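Long-range contacts in putative polyketide cyclase (Acidithiobacillus ferrooxidans, PDB 3F9S), which is a putative polyketide cyclase of the SnoaL-like family, with an NTF2-type fold: residues Q70-Q75 / M86-T91; I108-A113 / Q128-L133. One frame throughout, in Å; residues are numbered along the deposited sequence.

Contact 1: Q70-Q75 / M86-T91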
loop_
_atom_site.group_PDB
_atom_site.type_symbol
_atom_site.label_atom_id
_atom_site.label_comp_id
_atom_site.label_asym_id
_atom_site.label_seq_id
_atom_site.Cartn_x
_atom_site.Cartn_y
_atom_site.Cartn_z
ATOM N N GLN A 70 4.146 -8.857 -16.955
ATOM C CA GLN A 70 4.322 -8.043 -15.767
ATOM C C GLN A 70 5.531 -8.467 -14.961
ATOM O O GLN A 70 5.857 -9.649 -14.892
ATOM C CB GLN A 70 3.081 -8.054 -14.873
ATOM C CG GLN A 70 2.750 -9.368 -14.207
ATOM C CD GLN A 70 1.409 -9.320 -13.519
ATOM O OE1 GLN A 70 1.335 -9.010 -12.339
ATOM N NE2 GLN A 70 0.343 -9.546 -14.267
ATOM N N CYS A 71 6.186 -7.483 -14.348
ATOM C CA CYS A 71 7.384 -7.738 -13.592
ATOM C C CYS A 71 7.326 -6.884 -12.348
ATOM O O CYS A 71 7.063 -5.696 -12.437
ATOM C CB CYS A 71 8.630 -7.386 -14.404
ATOM S SG CYS A 71 10.097 -7.988 -13.572
ATOM N N PHE A 72 7.543 -7.520 -11.210
ATOM C CA PHE A 72 7.594 -6.853 -9.913
ATOM C C PHE A 72 9.049 -6.570 -9.612
ATOM O O PHE A 72 9.909 -7.413 -9.849
ATOM C CB PHE A 72 7.016 -7.728 -8.830
ATOM C CG PHE A 72 5.543 -7.875 -8.932
ATOM C CD1 PHE A 72 4.988 -8.732 -9.880
ATOM C CD2 PHE A 72 4.703 -7.147 -8.107
ATOM C CE1 PHE A 72 3.607 -8.867 -9.988
ATOM C CE2 PHE A 72 3.328 -7.278 -8.200
ATOM C CZ PHE A 72 2.775 -8.154 -9.126
ATOM N N ASP A 73 9.299 -5.375 -9.095
ATOM C CA ASP A 73 10.623 -4.894 -8.778
ATOM C C ASP A 73 10.546 -4.499 -7.319
ATOM O O ASP A 73 10.072 -3.416 -6.988
ATOM C CB ASP A 73 10.932 -3.717 -9.713
ATOM C CG ASP A 73 12.232 -3.016 -9.396
ATOM O OD1 ASP A 73 13.015 -3.485 -8.542
ATOM O OD2 ASP A 73 12.440 -1.964 -10.030
ATOM N N ILE A 74 11.050 -5.385 -6.461
ATOM C CA ILE A 74 10.952 -5.209 -5.026
ATOM C C ILE A 74 11.829 -4.026 -4.673
ATOM O O ILE A 74 12.970 -3.930 -5.126
ATOM C CB ILE A 74 11.394 -6.466 -4.259
ATOM C CG1 ILE A 74 10.465 -7.641 -4.565
ATOM C CG2 ILE A 74 11.392 -6.219 -2.741
ATOM C CD1 ILE A 74 10.928 -8.937 -3.961
ATOM N N GLN A 75 11.251 -3.119 -3.906
ATOM C CA GLN A 75 11.928 -1.933 -3.428
ATOM C C GLN A 75 12.429 -2.145 -2.024
ATOM O O GLN A 75 13.572 -1.829 -1.736
ATOM C CB GLN A 75 11.001 -0.731 -3.478
ATOM C CG GLN A 75 10.521 -0.442 -4.881
ATOM C CD GLN A 75 11.646 -0.200 -5.839
ATOM O OE1 GLN A 75 11.947 -1.043 -6.693
ATOM N NE2 GLN A 75 12.323 0.911 -5.663
HETATM N N MSE A 86 6.526 -6.098 1.619
HETATM C CA MSE A 86 7.286 -5.895 0.418
HETATM C C MSE A 86 6.692 -4.674 -0.257
HETATM O O MSE A 86 5.484 -4.620 -0.466
HETATM C CB MSE A 86 7.105 -7.096 -0.510
HETATM C CG MSE A 86 7.926 -7.055 -1.753
HETATM SE SE MSE A 86 7.223 -8.636 -2.714
HETATM C CE MSE A 86 5.729 -8.027 -3.624
ATOM N N THR A 87 7.517 -3.686 -0.517
ATOM C CA THR A 87 7.119 -2.553 -1.340
ATOM C C THR A 87 7.713 -2.873 -2.684
ATOM O O THR A 87 8.784 -3.471 -2.781
ATOM C CB THR A 87 7.612 -1.228 -0.800
ATOM O OG1 THR A 87 9.011 -1.294 -0.567
ATOM C CG2 THR A 87 6.885 -0.898 0.504
ATOM N N TRP A 88 7.021 -2.442 -3.738
ATOM C CA TRP A 88 7.420 -2.787 -5.077
ATOM C C TRP A 88 6.902 -1.835 -6.121
ATOM O O TRP A 88 5.938 -1.104 -5.896
ATOM C CB TRP A 88 6.944 -4.197 -5.423
ATOM C CG TRP A 88 5.529 -4.496 -5.030
ATOM C CD1 TRP A 88 5.134 -5.038 -3.887
ATOM C CD2 TRP A 88 4.350 -4.282 -5.808
ATOM N NE1 TRP A 88 3.775 -5.176 -3.842
ATOM C CE2 TRP A 88 3.252 -4.716 -5.019
ATOM C CE3 TRP A 88 4.107 -3.740 -7.065
ATOM C CZ2 TRP A 88 1.945 -4.677 -5.470
ATOM C CZ3 TRP A 88 2.792 -3.677 -7.528
ATOM C CH2 TRP A 88 1.721 -4.141 -6.720
ATOM N N LEU A 89 7.628 -1.837 -7.229
ATOM C CA LEU A 89 7.252 -1.179 -8.449
ATOM C C LEU A 89 6.893 -2.334 -9.351
ATOM O O LEU A 89 7.255 -3.490 -9.113
ATOM C CB LEU A 89 8.416 -0.397 -9.017
ATOM C CG LEU A 89 8.931 0.662 -8.056
ATOM C CD1 LEU A 89 10.097 1.364 -8.711
ATOM C CD2 LEU A 89 7.890 1.661 -7.587
ATOM N N TRP A 90 6.191 -1.998 -10.415
ATOM C CA TRP A 90 5.661 -2.988 -11.309
ATOM C C TRP A 90 5.583 -2.377 -12.665
ATOM O O TRP A 90 5.307 -1.180 -12.797
ATOM C CB TRP A 90 4.278 -3.289 -10.792
ATOM C CG TRP A 90 3.459 -4.250 -11.518
ATOM C CD1 TRP A 90 3.371 -5.567 -11.257
ATOM C CD2 TRP A 90 2.527 -3.974 -12.562
ATOM N NE1 TRP A 90 2.448 -6.149 -12.061
ATOM C CE2 TRP A 90 1.906 -5.194 -12.882
ATOM C CE3 TRP A 90 2.126 -2.810 -13.233
ATOM C CZ2 TRP A 90 0.924 -5.290 -13.853
ATOM C CZ3 TRP A 90 1.157 -2.903 -14.204
ATOM C CH2 TRP A 90 0.576 -4.136 -14.525
ATOM N N THR A 91 5.903 -3.181 -13.667
ATOM C CA THR A 91 5.838 -2.741 -15.029
ATOM C C THR A 91 5.220 -3.873 -15.809
ATOM O O THR A 91 5.412 -5.032 -15.467
ATOM C CB THR A 91 7.237 -2.432 -15.582
ATOM O OG1 THR A 91 8.039 -3.614 -15.523
ATOM C CG2 THR A 91 7.903 -1.325 -14.754
HETATM O O HOH W 1 9.108 -3.809 -12.635
#

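Contact 2: I108-A113 / Q128-L133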
loop_
_atom_site.group_PDB
_atom_site.type_symbol
_atom_site.label_atom_id
_atom_site.label_comp_id
_atom_site.label_asym_id
_atom_site.label_seq_id
_atom_site.Cartn_x
_atom_site.Cartn_y
_atom_site.Cartn_z
ATOM N N ILE A 108 2.878 0.103 -18.713
ATOM C CA ILE A 108 2.049 0.511 -17.588
ATOM C C ILE A 108 2.954 0.338 -16.375
ATOM O O ILE A 108 3.640 -0.683 -16.252
ATOM C CB ILE A 108 0.782 -0.363 -17.441
ATOM C CG1 ILE A 108 -0.089 -0.273 -18.693
ATOM C CG2 ILE A 108 -0.040 0.061 -16.220
ATOM C CD1 ILE A 108 -0.613 1.121 -19.032
ATOM N N LYS A 109 2.950 1.334 -15.494
ATOM C CA LYS A 109 3.746 1.323 -14.277
ATOM C C LYS A 109 2.832 1.408 -13.067
ATOM O O LYS A 109 1.837 2.127 -13.075
ATOM C CB LYS A 109 4.733 2.475 -14.252
ATOM C CG LYS A 109 5.823 2.330 -15.291
ATOM C CD LYS A 109 7.048 3.171 -14.920
ATOM C CE LYS A 109 8.290 2.748 -15.714
ATOM N NZ LYS A 109 9.558 3.164 -15.030
HETATM N N MSE A 110 3.170 0.659 -12.032
HETATM C CA MSE A 110 2.371 0.664 -10.815
HETATM C C MSE A 110 3.333 0.452 -9.671
HETATM O O MSE A 110 4.473 0.055 -9.881
HETATM C CB MSE A 110 1.335 -0.468 -10.857
HETATM C CG MSE A 110 0.424 -0.498 -9.661
HETATM SE SE MSE A 110 -0.947 -1.727 -9.889
HETATM C CE MSE A 110 -0.142 -3.230 -9.603
ATOM N N SER A 111 2.887 0.789 -8.474
ATOM C CA SER A 111 3.644 0.519 -7.265
ATOM C C SER A 111 2.690 -0.035 -6.270
ATOM O O SER A 111 1.483 0.139 -6.384
ATOM C CB SER A 111 4.326 1.765 -6.715
ATOM O OG SER A 111 3.391 2.792 -6.498
ATOM N N GLY A 112 3.236 -0.750 -5.303
ATOM C CA GLY A 112 2.399 -1.325 -4.309
ATOM C C GLY A 112 3.169 -1.729 -3.087
ATOM O O GLY A 112 4.387 -1.665 -3.042
ATOM N N ALA A 113 2.390 -2.070 -2.078
ATOM C CA ALA A 113 2.914 -2.551 -0.822
ATOM C C ALA A 113 2.090 -3.760 -0.442
ATOM O O ALA A 113 0.864 -3.726 -0.521
ATOM C CB ALA A 113 2.865 -1.459 0.205
ATOM N N GLN A 128 -2.620 -6.005 0.968
ATOM C CA GLN A 128 -1.991 -5.270 -0.099
ATOM C C GLN A 128 -2.713 -4.007 -0.500
ATOM O O GLN A 128 -3.923 -3.915 -0.394
ATOM C CB GLN A 128 -1.932 -6.195 -1.305
ATOM C CG GLN A 128 -1.449 -5.602 -2.592
ATOM C CD GLN A 128 -1.082 -6.695 -3.527
ATOM O OE1 GLN A 128 0.009 -7.215 -3.416
ATOM N NE2 GLN A 128 -2.005 -7.109 -4.387
ATOM N N ILE A 129 -1.930 -3.023 -0.911
ATOM C CA ILE A 129 -2.495 -1.820 -1.526
ATOM C C ILE A 129 -1.615 -1.605 -2.743
ATOM O O ILE A 129 -0.405 -1.729 -2.654
ATOM C CB ILE A 129 -2.422 -0.580 -0.613
ATOM C CG1 ILE A 129 -2.998 -0.866 0.761
ATOM C CG2 ILE A 129 -3.128 0.619 -1.298
ATOM C CD1 ILE A 129 -4.470 -1.043 0.810
ATOM N N THR A 130 -2.227 -1.264 -3.866
ATOM C CA THR A 130 -1.502 -0.991 -5.083
ATOM C C THR A 130 -2.043 0.305 -5.661
ATOM O O THR A 130 -3.179 0.695 -5.387
ATOM C CB THR A 130 -1.719 -2.101 -6.117
ATOM O OG1 THR A 130 -3.052 -2.031 -6.594
ATOM C CG2 THR A 130 -1.509 -3.498 -5.526
ATOM N N ASP A 131 -1.241 0.935 -6.504
ATOM C CA ASP A 131 -1.618 2.185 -7.153
ATOM C C ASP A 131 -2.494 1.916 -8.385
ATOM O O ASP A 131 -2.098 2.139 -9.535
ATOM C CB ASP A 131 -0.378 2.986 -7.523
ATOM C CG ASP A 131 -0.709 4.337 -8.101
ATOM O OD1 ASP A 131 -1.835 4.841 -7.864
ATOM O OD2 ASP A 131 0.181 4.881 -8.779
ATOM N N ARG A 132 -3.710 1.447 -8.127
ATOM C CA ARG A 132 -4.639 1.162 -9.200
ATOM C C ARG A 132 -5.088 2.425 -9.920
ATOM O O ARG A 132 -5.333 2.384 -11.131
ATOM C CB ARG A 132 -5.864 0.447 -8.696
ATOM C CG ARG A 132 -5.572 -0.898 -8.098
ATOM C CD ARG A 132 -6.844 -1.577 -7.831
ATOM N NE ARG A 132 -7.573 -0.837 -6.805
ATOM C CZ ARG A 132 -8.885 -0.907 -6.610
ATOM N NH1 ARG A 132 -9.675 -1.672 -7.354
ATOM N NH2 ARG A 132 -9.409 -0.193 -5.635
ATOM N N LEU A 133 -5.184 3.549 -9.201
ATOM C CA LEU A 133 -5.616 4.789 -9.827
ATOM C C LEU A 133 -4.589 5.235 -10.882
ATOM O O LEU A 133 -4.982 5.672 -11.968
ATOM C CB LEU A 133 -5.868 5.904 -8.811
ATOM C CG LEU A 133 -6.401 7.203 -9.420
ATOM C CD1 LEU A 133 -7.725 6.951 -10.194
ATOM C CD2 LEU A 133 -6.582 8.249 -8.356
HETATM O O HOH W 2 2.599 3.914 -8.812
#

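Contact 1: Q70-Q75 / M86-T91
The ring of Phe72 stands between Trp88 and Trp90, and this aromatic cluster is the tight side of an antiparallel beta-hairpin pairing in a SnoaL-like, NTF2-type sheet. Phe72 turns an edge onto the face of Trp88, with CD2 3.6 Å from Trp88 CE3. Its own face receives the edge of the Trp90 indole: CD1 of Trp90 sits over the centre of the Phe72 ring, the planes of the two rings 73° apart. Further along this face, the bent selenomethionine Met86 crosses Ile74 at about a right angle, its CG 3.7 Å from Ile74 CG2, and helix 8-21 covers Phe72, Ile74 and Met86. The other face is looser and nearer solvent: Asp73 is exposed, and it and Cys71 bring little beyond their CB atoms to the partner strand. A water bonds both Cys71 O and Thr91 OG1 there. Between the faces run paired backbone bonds, Cys71 with Thr91 and Asp73 with Leu89. At the packed end, chi1 of 67° and an extended chain bring the Gln70 amide to the Trp90 indole edge, and NE2 bonds Phe67 O. Gln70 OE1 accepts Trp90 NE1 at 3.1 Å; OE1 lies in the indole plane, whereas NE1 stands well above the amide plane.

Contact 2: I108-A113 / Q128-L133
Asp131 lies beside Ser111 where strand 122-130 ends, and its side chain ties strand 107-118, the start of helix 132-142 and the second subunit together. CB comes first, 3.6 Å from Ser111 O and 3.9 Å from Ser111 OG. CG then runs anti to the backbone N (chi1 -176°) and splits the carboxylate between two tasks. OD2 accepts a hydrogen bond from a water 2.6 Å away, and that water also bonds Ser111 OG. OD1 takes the backbone N of Gly134, capping helix 132-142, and forms a salt bridge with Arg132 of the second subunit. The hydroxyl of Ser111 likewise reaches over the interface, to His40 of the second subunit. Three backbone hydrogen bonds hold the strands: Asp131 N to Ser111 O, and the pair between Ala113 and Ile129. In the middle, Gly112 has no side chain, and its CA comes within 4.0 Å of Thr130 CA. The selenomethionine Met110 lies on the other face from Ser111; its SE is 3.9 Å from Thr130 CB, while its CG rests 3.7 Å from Asp131 O. Asp131 is also the centre of an inverse gamma turn, bending the chain out of the sheet. Antiparallel strand pairing thus passes through a tight turn into an N-capped helix, at the dimer interface of an NTF2-like fold.

Overall arrangement
Contacts 1 and 2 are successive hairpins of one sheet, their centres about 9 Å apart, and strands 83-93 and 107-118 join them edge to edge. Probable hydrogen bonds run from Gly112 N to Trp88 O (2.8 Å) and from Met110 N to Trp90 O (2.9 Å). On the face carrying the aromatic cluster, Trp88 CH2 touches Thr130 CG2 at 3.5 Å, while Trp88 NE1 and Gln128 OE1 both bond Thr114 OG1. Glycerol, probably from the crystallisation liquor, lies about 4 Å from the side chain of Met86 and about 3 Å from that of Gln128, and may mark a pocket on this face. Leu89, Ser111 and Ile129, on the other face, pack against the second subunit.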